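Mandelate racemase/muconate lactonizing enzyme family protein (PDB 2QDE) is of unknown function but has the two-part build of the enolase superfamily and carries a barium ion in its TIM-barrel domain. Local coordinates at residues A174-V179 / I209-K214; D203-T208 / Q222-W227; D230-L235 / I243-S248; A249-D254 / L277-R282. All coordinates share one frame; numbering follows the deposited sequence.

Contact 1: A174-V179 / I209-K214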
# COMPACT_ATOMS: atom_id res chain seq x y z
N ALA A 174 3.50 20.50 34.90
CA ALA A 174 2.54 21.60 34.83
C ALA A 174 1.29 21.18 34.06
O ALA A 174 0.16 21.50 34.45
CB ALA A 174 3.18 22.80 34.16
N ASP A 175 1.48 20.46 32.96
CA ASP A 175 0.36 19.98 32.16
C ASP A 175 -0.49 19.02 33.00
O ASP A 175 -1.72 19.14 33.05
CB ASP A 175 0.84 19.27 30.89
CG ASP A 175 1.45 20.23 29.86
OD1 ASP A 175 1.21 21.46 29.96
OD2 ASP A 175 2.16 19.76 28.95
N ILE A 176 0.16 18.06 33.66
CA ILE A 176 -0.56 17.11 34.51
C ILE A 176 -1.33 17.82 35.61
O ILE A 176 -2.52 17.55 35.83
CB ILE A 176 0.40 16.10 35.19
CG1 ILE A 176 0.95 15.11 34.15
CG2 ILE A 176 -0.35 15.34 36.29
CD1 ILE A 176 1.98 14.14 34.72
N ALA A 177 -0.65 18.74 36.30
CA ALA A 177 -1.25 19.49 37.39
C ALA A 177 -2.49 20.26 36.95
O ALA A 177 -3.53 20.24 37.64
CB ALA A 177 -0.22 20.44 38.00
N MET A 178 -2.40 20.94 35.82
CA MET A 178 -3.52 21.73 35.29
C MET A 178 -4.74 20.85 35.04
O MET A 178 -5.83 21.12 35.55
CB MET A 178 -3.10 22.44 34.00
CG MET A 178 -4.20 23.25 33.31
SD MET A 178 -3.62 24.06 31.77
CE MET A 178 -3.59 22.66 30.64
N VAL A 179 -4.54 19.79 34.25
CA VAL A 179 -5.62 18.87 33.91
C VAL A 179 -6.15 18.15 35.14
O VAL A 179 -7.37 18.00 35.30
CB VAL A 179 -5.14 17.82 32.86
CG1 VAL A 179 -6.20 16.76 32.63
CG2 VAL A 179 -4.83 18.52 31.54
N ILE A 209 0.59 12.09 26.65
CA ILE A 209 -0.77 11.63 26.41
C ILE A 209 -1.08 10.42 27.28
O ILE A 209 -2.15 10.33 27.86
CB ILE A 209 -0.98 11.28 24.92
CG1 ILE A 209 -0.80 12.55 24.08
CG2 ILE A 209 -2.37 10.70 24.71
CD1 ILE A 209 -0.89 12.33 22.60
N ARG A 210 -0.13 9.50 27.39
CA ARG A 210 -0.34 8.32 28.22
C ARG A 210 -0.45 8.73 29.68
O ARG A 210 -1.24 8.16 30.44
CB ARG A 210 0.80 7.31 28.02
CG ARG A 210 0.71 6.60 26.66
CD ARG A 210 1.78 5.54 26.48
NE ARG A 210 1.47 4.70 25.32
CZ ARG A 210 2.23 3.69 24.90
NH1 ARG A 210 3.35 3.39 25.54
NH2 ARG A 210 1.86 2.99 23.84
N ALA A 211 0.31 9.75 30.07
CA ALA A 211 0.28 10.24 31.44
C ALA A 211 -1.06 10.91 31.74
O ALA A 211 -1.45 11.04 32.89
CB ALA A 211 1.42 11.23 31.66
N LEU A 212 -1.76 11.33 30.69
CA LEU A 212 -3.04 12.01 30.86
C LEU A 212 -4.27 11.12 30.65
O LEU A 212 -5.39 11.56 30.91
CB LEU A 212 -3.13 13.20 29.90
CG LEU A 212 -2.10 14.32 30.08
CD1 LEU A 212 -2.33 15.40 29.02
CD2 LEU A 212 -2.23 14.92 31.48
N GLU A 213 -4.07 9.89 30.19
CA GLU A 213 -5.19 9.00 29.93
C GLU A 213 -6.13 8.79 31.12
O GLU A 213 -7.33 8.61 30.93
CB GLU A 213 -4.69 7.65 29.39
CG GLU A 213 -3.98 7.78 28.03
CD GLU A 213 -3.56 6.46 27.41
OE1 GLU A 213 -3.07 5.58 28.14
OE2 GLU A 213 -3.71 6.31 26.17
N LYS A 214 -5.60 8.83 32.34
CA LYS A 214 -6.44 8.62 33.51
C LYS A 214 -7.45 9.75 33.73
O LYS A 214 -8.41 9.61 34.50
CB LYS A 214 -5.57 8.44 34.77
CG LYS A 214 -4.89 9.71 35.26
CD LYS A 214 -4.00 9.39 36.46
CE LYS A 214 -2.83 8.50 36.03
NZ LYS A 214 -2.16 7.81 37.18

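Contact 2: D203-T208 / Q222-W227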
# COMPACT_ATOMS: atom_id res chain seq x y z
N ASP A 203 8.10 11.44 20.84
CA ASP A 203 8.26 10.83 22.17
C ASP A 203 7.55 11.62 23.26
O ASP A 203 6.92 11.03 24.14
CB ASP A 203 9.75 10.69 22.52
CG ASP A 203 10.49 12.02 22.47
OD1 ASP A 203 10.34 12.74 21.46
OD2 ASP A 203 11.23 12.33 23.43
N GLN A 204 7.64 12.95 23.20
CA GLN A 204 6.97 13.80 24.17
C GLN A 204 5.47 13.52 24.14
O GLN A 204 4.83 13.36 25.18
CB GLN A 204 7.16 15.28 23.84
CG GLN A 204 8.42 15.94 24.39
CD GLN A 204 8.44 17.44 24.07
OE1 GLN A 204 8.32 17.84 22.91
NE2 GLN A 204 8.59 18.27 25.10
N ALA A 205 4.90 13.47 22.94
CA ALA A 205 3.48 13.22 22.77
C ALA A 205 3.04 11.90 23.39
O ALA A 205 2.09 11.85 24.16
CB ALA A 205 3.11 13.25 21.28
N LEU A 206 3.75 10.83 23.06
CA LEU A 206 3.43 9.51 23.58
C LEU A 206 3.40 9.50 25.12
O LEU A 206 2.42 9.09 25.73
CB LEU A 206 4.44 8.50 23.04
CG LEU A 206 4.08 7.02 23.11
CD1 LEU A 206 2.63 6.83 22.67
CD2 LEU A 206 5.02 6.22 22.22
N THR A 207 4.48 9.98 25.73
CA THR A 207 4.59 10.01 27.18
C THR A 207 3.53 10.85 27.89
O THR A 207 2.90 10.40 28.84
CB THR A 207 5.96 10.53 27.63
OG1 THR A 207 6.99 9.71 27.05
CG2 THR A 207 6.08 10.48 29.15
N THR A 208 3.34 12.07 27.42
CA THR A 208 2.38 12.96 28.05
C THR A 208 0.95 12.49 27.87
O THR A 208 0.18 12.47 28.83
CB THR A 208 2.51 14.38 27.50
OG1 THR A 208 3.87 14.82 27.66
CG2 THR A 208 1.59 15.34 28.26
N GLN A 222 -3.91 18.75 18.03
CA GLN A 222 -2.61 18.93 17.38
C GLN A 222 -1.38 18.76 18.28
O GLN A 222 -0.68 19.73 18.59
CB GLN A 222 -2.54 20.31 16.73
CG GLN A 222 -1.41 20.44 15.70
CD GLN A 222 -1.70 19.67 14.43
OE1 GLN A 222 -0.84 18.94 13.92
NE2 GLN A 222 -2.91 19.82 13.90
N PRO A 223 -1.10 17.52 18.71
CA PRO A 223 0.06 17.29 19.57
C PRO A 223 1.39 17.46 18.85
O PRO A 223 2.37 17.94 19.43
CB PRO A 223 -0.16 15.86 20.08
CG PRO A 223 -0.89 15.22 18.95
CD PRO A 223 -1.87 16.28 18.52
N LEU A 224 1.43 17.08 17.57
CA LEU A 224 2.66 17.14 16.77
C LEU A 224 2.63 18.26 15.72
O LEU A 224 1.58 18.83 15.44
CB LEU A 224 2.88 15.79 16.09
CG LEU A 224 2.87 14.58 17.04
CD1 LEU A 224 2.78 13.28 16.24
CD2 LEU A 224 4.14 14.60 17.90
N PRO A 225 3.79 18.58 15.13
CA PRO A 225 3.87 19.64 14.11
C PRO A 225 2.85 19.44 12.99
O PRO A 225 2.44 18.32 12.69
CB PRO A 225 5.31 19.53 13.62
CG PRO A 225 6.04 19.06 14.83
CD PRO A 225 5.12 17.99 15.37
N ALA A 226 2.45 20.55 12.36
CA ALA A 226 1.48 20.53 11.28
C ALA A 226 1.82 19.55 10.15
O ALA A 226 0.93 18.88 9.62
CB ALA A 226 1.32 21.94 10.70
N TRP A 227 3.09 19.47 9.80
CA TRP A 227 3.53 18.59 8.72
C TRP A 227 3.72 17.12 9.09
O TRP A 227 3.81 16.26 8.21
CB TRP A 227 4.84 19.13 8.14
CG TRP A 227 5.88 19.35 9.20
CD1 TRP A 227 6.13 20.52 9.87
CD2 TRP A 227 6.75 18.37 9.77
NE1 TRP A 227 7.09 20.31 10.83
CE2 TRP A 227 7.49 19.00 10.79
CE3 TRP A 227 6.97 17.01 9.52
CZ2 TRP A 227 8.44 18.33 11.56
CZ3 TRP A 227 7.92 16.33 10.29
CH2 TRP A 227 8.65 16.99 11.29

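Contact 3: D230-L235 / I243-S248. With BA (barium ion), chain I.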
# COMPACT_ATOMS: atom_id res chain seq x y z
N ASP A 230 2.56 11.52 9.38
CA ASP A 230 2.94 10.14 9.66
C ASP A 230 3.02 9.98 11.18
O ASP A 230 2.57 8.97 11.72
CB ASP A 230 4.30 9.79 9.03
CG ASP A 230 4.27 9.81 7.51
OD1 ASP A 230 3.35 9.19 6.93
OD2 ASP A 230 5.15 10.45 6.90
N GLY A 231 3.58 10.98 11.85
CA GLY A 231 3.68 10.93 13.29
C GLY A 231 2.30 10.93 13.94
O GLY A 231 2.05 10.19 14.88
N MET A 232 1.40 11.77 13.43
CA MET A 232 0.05 11.85 13.96
C MET A 232 -0.61 10.48 13.83
O MET A 232 -1.26 10.00 14.76
CB MET A 232 -0.76 12.91 13.21
CG MET A 232 -0.36 14.36 13.53
SD MET A 232 -1.03 14.99 15.09
CE MET A 232 -2.73 15.39 14.56
N ALA A 233 -0.42 9.84 12.67
CA ALA A 233 -0.99 8.52 12.45
C ALA A 233 -0.31 7.54 13.41
O ALA A 233 -0.99 6.79 14.10
CB ALA A 233 -0.76 8.08 11.00
N ARG A 234 1.02 7.59 13.47
CA ARG A 234 1.77 6.69 14.34
C ARG A 234 1.37 6.85 15.82
O ARG A 234 1.40 5.89 16.59
CB ARG A 234 3.27 6.93 14.20
CG ARG A 234 4.13 5.84 14.84
CD ARG A 234 5.57 6.28 15.01
NE ARG A 234 6.14 6.81 13.78
CZ ARG A 234 6.53 8.07 13.62
NH1 ARG A 234 6.43 8.93 14.62
NH2 ARG A 234 7.04 8.47 12.46
N LEU A 235 0.98 8.07 16.20
CA LEU A 235 0.57 8.36 17.57
C LEU A 235 -0.78 7.71 17.83
O LEU A 235 -0.99 7.10 18.88
CB LEU A 235 0.46 9.87 17.79
CG LEU A 235 0.21 10.35 19.22
CD1 LEU A 235 1.34 9.89 20.12
CD2 LEU A 235 0.11 11.88 19.24
N ILE A 243 -7.21 11.96 18.59
CA ILE A 243 -6.25 12.97 18.16
C ILE A 243 -6.90 13.82 17.07
O ILE A 243 -7.24 13.31 16.00
CB ILE A 243 -4.98 12.31 17.60
CG1 ILE A 243 -4.37 11.34 18.62
CG2 ILE A 243 -3.98 13.38 17.19
CD1 ILE A 243 -3.95 11.99 19.93
N TYR A 244 -7.06 15.12 17.34
CA TYR A 244 -7.66 16.05 16.38
C TYR A 244 -6.60 16.90 15.69
O TYR A 244 -5.57 17.21 16.29
CB TYR A 244 -8.67 16.97 17.07
CG TYR A 244 -10.05 16.37 17.27
CD1 TYR A 244 -10.21 15.05 17.72
CD2 TYR A 244 -11.19 17.13 17.03
CE1 TYR A 244 -11.48 14.52 17.93
CE2 TYR A 244 -12.46 16.61 17.24
CZ TYR A 244 -12.60 15.31 17.70
OH TYR A 244 -13.86 14.80 17.90
N ALA A 245 -6.86 17.30 14.45
CA ALA A 245 -5.92 18.11 13.70
C ALA A 245 -6.41 19.54 13.48
O ALA A 245 -7.56 19.76 13.09
CB ALA A 245 -5.64 17.46 12.36
N ASP A 246 -5.55 20.52 13.73
CA ASP A 246 -5.89 21.92 13.51
C ASP A 246 -4.89 22.44 12.49
O ASP A 246 -5.18 22.49 11.29
CB ASP A 246 -5.78 22.74 14.80
CG ASP A 246 -6.01 24.23 14.58
OD1 ASP A 246 -6.30 24.65 13.43
OD2 ASP A 246 -5.91 24.99 15.56
N GLU A 247 -3.69 22.78 12.96
CA GLU A 247 -2.64 23.27 12.09
C GLU A 247 -2.41 22.36 10.89
O GLU A 247 -2.14 22.85 9.79
CB GLU A 247 -1.34 23.45 12.88
CG GLU A 247 -1.33 24.68 13.79
CD GLU A 247 -1.91 24.42 15.18
OE1 GLU A 247 -2.77 23.52 15.33
OE2 GLU A 247 -1.49 25.12 16.12
N SER A 248 -2.51 21.05 11.08
CA SER A 248 -2.30 20.10 9.99
C SER A 248 -3.39 20.19 8.92
O SER A 248 -3.14 19.90 7.75
CB SER A 248 -2.24 18.67 10.51
OG SER A 248 -1.09 18.47 11.32
BA BA I . -4.56 24.98 17.85

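Contact 4: A249-D254 / L277-R282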
# COMPACT_ATOMS: atom_id res chain seq x y z
N ALA A 249 -4.59 20.59 9.33
CA ALA A 249 -5.73 20.71 8.42
C ALA A 249 -5.94 22.13 7.91
O ALA A 249 -6.82 22.85 8.38
CB ALA A 249 -7.00 20.23 9.12
N GLN A 250 -5.14 22.52 6.92
CA GLN A 250 -5.25 23.86 6.36
C GLN A 250 -5.77 23.89 4.92
O GLN A 250 -6.76 24.56 4.62
CB GLN A 250 -3.89 24.55 6.44
CG GLN A 250 -3.86 25.94 5.84
CD GLN A 250 -2.48 26.54 5.86
OE1 GLN A 250 -1.88 26.70 6.93
NE2 GLN A 250 -1.95 26.86 4.69
N GLU A 251 -5.11 23.16 4.04
CA GLU A 251 -5.49 23.13 2.63
C GLU A 251 -6.31 21.88 2.30
O GLU A 251 -6.28 20.89 3.03
CB GLU A 251 -4.25 23.16 1.74
CG GLU A 251 -3.28 24.32 2.00
CD GLU A 251 -3.90 25.69 1.78
OE1 GLU A 251 -4.89 25.79 1.02
OE2 GLU A 251 -3.38 26.68 2.35
N LEU A 252 -7.03 21.94 1.18
CA LEU A 252 -7.84 20.81 0.75
C LEU A 252 -6.97 19.56 0.64
O LEU A 252 -7.36 18.49 1.11
CB LEU A 252 -8.51 21.10 -0.59
CG LEU A 252 -9.58 22.19 -0.62
CD1 LEU A 252 -10.19 22.23 -2.02
CD2 LEU A 252 -10.66 21.91 0.42
N HIS A 253 -5.79 19.68 0.03
CA HIS A 253 -4.93 18.52 -0.10
C HIS A 253 -4.40 18.03 1.25
O HIS A 253 -4.07 16.84 1.39
CB HIS A 253 -3.77 18.78 -1.08
CG HIS A 253 -2.87 19.92 -0.71
ND1 HIS A 253 -3.20 21.24 -0.96
CD2 HIS A 253 -1.65 19.93 -0.12
CE1 HIS A 253 -2.21 22.01 -0.54
NE2 HIS A 253 -1.26 21.24 -0.03
N ASP A 254 -4.34 18.91 2.25
CA ASP A 254 -3.90 18.48 3.59
C ASP A 254 -4.99 17.54 4.13
O ASP A 254 -4.69 16.49 4.70
CB ASP A 254 -3.78 19.67 4.57
CG ASP A 254 -2.64 20.62 4.22
OD1 ASP A 254 -1.60 20.16 3.70
OD2 ASP A 254 -2.79 21.84 4.48
N LEU A 277 -14.58 32.44 3.48
CA LEU A 277 -15.82 31.69 3.60
C LEU A 277 -16.02 30.67 2.48
O LEU A 277 -16.44 29.55 2.74
CB LEU A 277 -17.02 32.64 3.68
CG LEU A 277 -17.04 33.57 4.91
CD1 LEU A 277 -18.16 34.61 4.75
CD2 LEU A 277 -17.23 32.74 6.18
N LEU A 278 -15.73 31.06 1.24
CA LEU A 278 -15.88 30.13 0.13
C LEU A 278 -14.90 28.98 0.30
O LEU A 278 -15.28 27.82 0.19
CB LEU A 278 -15.64 30.84 -1.21
CG LEU A 278 -15.64 29.95 -2.46
CD1 LEU A 278 -16.90 29.09 -2.51
CD2 LEU A 278 -15.52 30.82 -3.70
N LYS A 279 -13.63 29.30 0.56
CA LYS A 279 -12.62 28.27 0.77
C LYS A 279 -13.02 27.37 1.94
O LYS A 279 -12.77 26.16 1.92
CB LYS A 279 -11.25 28.92 1.06
CG LYS A 279 -10.60 29.58 -0.15
CD LYS A 279 -10.08 28.56 -1.16
CE LYS A 279 -8.77 27.89 -0.68
NZ LYS A 279 -8.76 26.39 -0.96
N ALA A 280 -13.66 27.96 2.95
CA ALA A 280 -14.11 27.20 4.11
C ALA A 280 -15.20 26.20 3.70
O ALA A 280 -15.22 25.08 4.19
CB ALA A 280 -14.65 28.14 5.19
N GLN A 281 -16.10 26.60 2.81
CA GLN A 281 -17.16 25.70 2.36
C GLN A 281 -16.55 24.48 1.66
O GLN A 281 -17.03 23.36 1.82
CB GLN A 281 -18.12 26.42 1.41
CG GLN A 281 -18.92 27.55 2.06
CD GLN A 281 -19.88 28.21 1.09
OE1 GLN A 281 -21.10 28.03 1.18
NE2 GLN A 281 -19.33 28.95 0.15
N ARG A 282 -15.51 24.72 0.87
CA ARG A 282 -14.84 23.62 0.17
C ARG A 282 -14.17 22.72 1.21
O ARG A 282 -14.26 21.50 1.14
CB ARG A 282 -13.80 24.18 -0.81
CG ARG A 282 -14.42 25.05 -1.91
CD ARG A 282 -13.35 25.65 -2.83
NE ARG A 282 -13.95 26.45 -3.89
CZ ARG A 282 -13.27 27.29 -4.68
NH1 ARG A 282 -11.96 27.45 -4.52
NH2 ARG A 282 -13.91 27.98 -5.61
O HOH W 1 -6.61 24.34 -0.32

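Contact 1: A174-V179 / I209-K214
Ile176, Val179, Ala211 and Leu212 form an apolar contact between two helices on the outer layer of the barrel domain, where helix 172-186 lies beside helix 202-212. No hydrogen bond crosses it, and the two segments together bury 176 Å². Leu212 brings most of the second segment's share, through one methyl. With CG beside its own backbone N (chi1 -62°), the side chain reaches out so that CD2 lies over the first helix, 4.1 Å from Ile176 CA. The same methyl is 4.2 Å from Ile176 CG1 and 4.3 Å from Val179 CB, so it fits between two residues one helical turn apart. The side chains of Ile176 and Leu212 cross obliquely: the isoleucine runs past the leucine rather than meeting it end on. Beyond that crossing the ethyl arm of Ile176 carries on to the neighbouring residue, and its CD1 comes to rest 4.3 Å from Ala211 CB. The alanine CB points toward the first helix and meets the end of the isoleucine arm. The backbones come close here, with 6.7 Å between Ile176 CA and Leu212 CA. Inward, Val179 and Leu212 both rest on Ile194 of strand 192-195, and Val179 also reaches Leu166 of strand 164-167, while Tyr215 and Leu217 in the loop after the second helix extend the apolar patch. The two helices thus flank strand 192-195 in the chain and pack side by side over the parallel strands of the barrel wall.

Contact 2: D203-T208 / Q222-W227
Leu224 meets Ala205 through the end of its side chain, bringing the loop after strand 220-221 against the flank of helix 202-212. Its CB begins at a distance, 5.8 Å from Ala205 CB. CG sits beside the backbone N of Leu224 (chi1 -53°), which swings the branch point toward the helix, yet Leu224 CG is still 4.5 Å from Ala205 CB. Of the two methyls, CD2 alone closes the distance, lying 3.8 Å from Ala205 CB; CD1 lies farther off, 5.1 Å from Ala205 CB. The preceding residue adds a second, looser touch: Pro223 CB is 4.4 Å from Ala205 CB, so the alanine methyl faces a proline ring and a leucine branch at once. The backbones approach to 6.2 Å between Ala205 CA and Pro223 CA. Around them, Leu235 of helix 229-236 touches both Ala205 and Pro223, and Trp200 also lies on Ala205. Asn291 of a second subunit also packs on Leu224. With three buried apolar residues and no hydrogen bond between the segments, the contact is purely van der Waals, 87 Å² in all, and probably holds by burial of apolar surface, without directional bonds.

Contact 3: D230-L235 / I243-S248
Met232 and Ile243 pass each other at a slant, whereas Leu235 meets the same isoleucine at about a right angle. Ile243 serves the two with different branches. Its CG2 takes the methionine, 3.5 Å from Met232 CE and 4.0 Å from Met232 SD; its CD1, at the end of the longer arm, takes the leucine, 4.1 Å from Leu235 CD2. Met232 is folded rather than stretched, with chi2 and chi3 both -79°, and this bend lays the terminal methyl along the strand. There Met232 CE also comes to 3.8 Å from the backbone oxygen Tyr244 O and 4.2 Å from Ala245 CB. The CB of Tyr244 points away from the helix. The short helix and strand axes run nearly antiparallel, at 159°, and approach to 9.8 Å, a gap filled by these buried apolar side chains. Just past the strand, Asp246 has CG anti to the backbone N (chi1 175°), which carries its carboxylate to the barium ion, bound by OD2 at 2.7 Å. Asp195, Asn197 and Glu221 are the other residues of the metal site, while Asp246 OD1 is held by Lys273 and Tyr57. Helix 229-236 packed on strand 243-245 belongs to a beta-alpha-beta unit of the TIM barrel, with a metal ligand at the C-terminal end of the strand, as in the enolase superfamily.

Contact 4: A249-D254 / L277-R282
The N-terminal end of helix 252-261 packs against helix 277-290 in the outer layer of the TIM barrel, with Leu252 meeting Arg282 and a water joining Glu251 to Lys279. Glu251 is the N-cap residue. Its backbone N bonds to Asp254 OD2 at 2.7 Å, a nearly straight bond (165°) that meets the carboxylate on its anti side but 34° out of its plane, and supplies one half of a capping box. Leu252, first in the helix, points across to the other segment: its CD2 rests on the carbonyl group of Arg282, 3.7 Å from Arg282 C, and lies 4.1 Å from Arg282 CB. Of the arginine, these parts alone touch the other segment. Its extended chain carries the guanidinium away to a salt bridge with Glu87, and Leu278 CG lies over one face of that group, toward the rim. Lys279 instead curls round, bent at three successive torsions, and brings its amine near the helix start. Glu251 OE1 and Lys279 NZ remain 4.4 Å apart, too far for a salt bridge, and the water bridges them. It donates to Glu251 OE1 at 2.6 Å and accepts from Leu252 N at 2.9 Å and from Lys279 NZ at 3.0 Å, so the first amide of the helix is satisfied through it. The other carboxylate oxygen, Glu251 OE2, also bonds to Asn101, and receives Gln250 NE2 at 2.7 Å, almost straight at 172° and in the plane of the donor amide.

Contacts 1 and 2 interleave along the chain and share helix 202-212, their centres 14 Å apart; contacts 3 and 4 follow in series. Contact 1 reaches contact 3 through Ile209, whose CD1 lies 3.5 Å from Leu235 CD2. Contacts 2 and 3 are the nearest pair, with centres 8 Å apart, and a probable hydrogen bond of 2.7 Å joins Ala226 O to Ser248 OG. Contact 3 leads directly into contact 4, since strand 243-245 precedes helix 252-261. Contact 3 supplies a barium ligand, and the side chain of Pro223 in contact 2 is about 9 Å from the ion. Contacts 1 and 4 do not touch: centres 32 Å apart, nearest atoms about 16 Å.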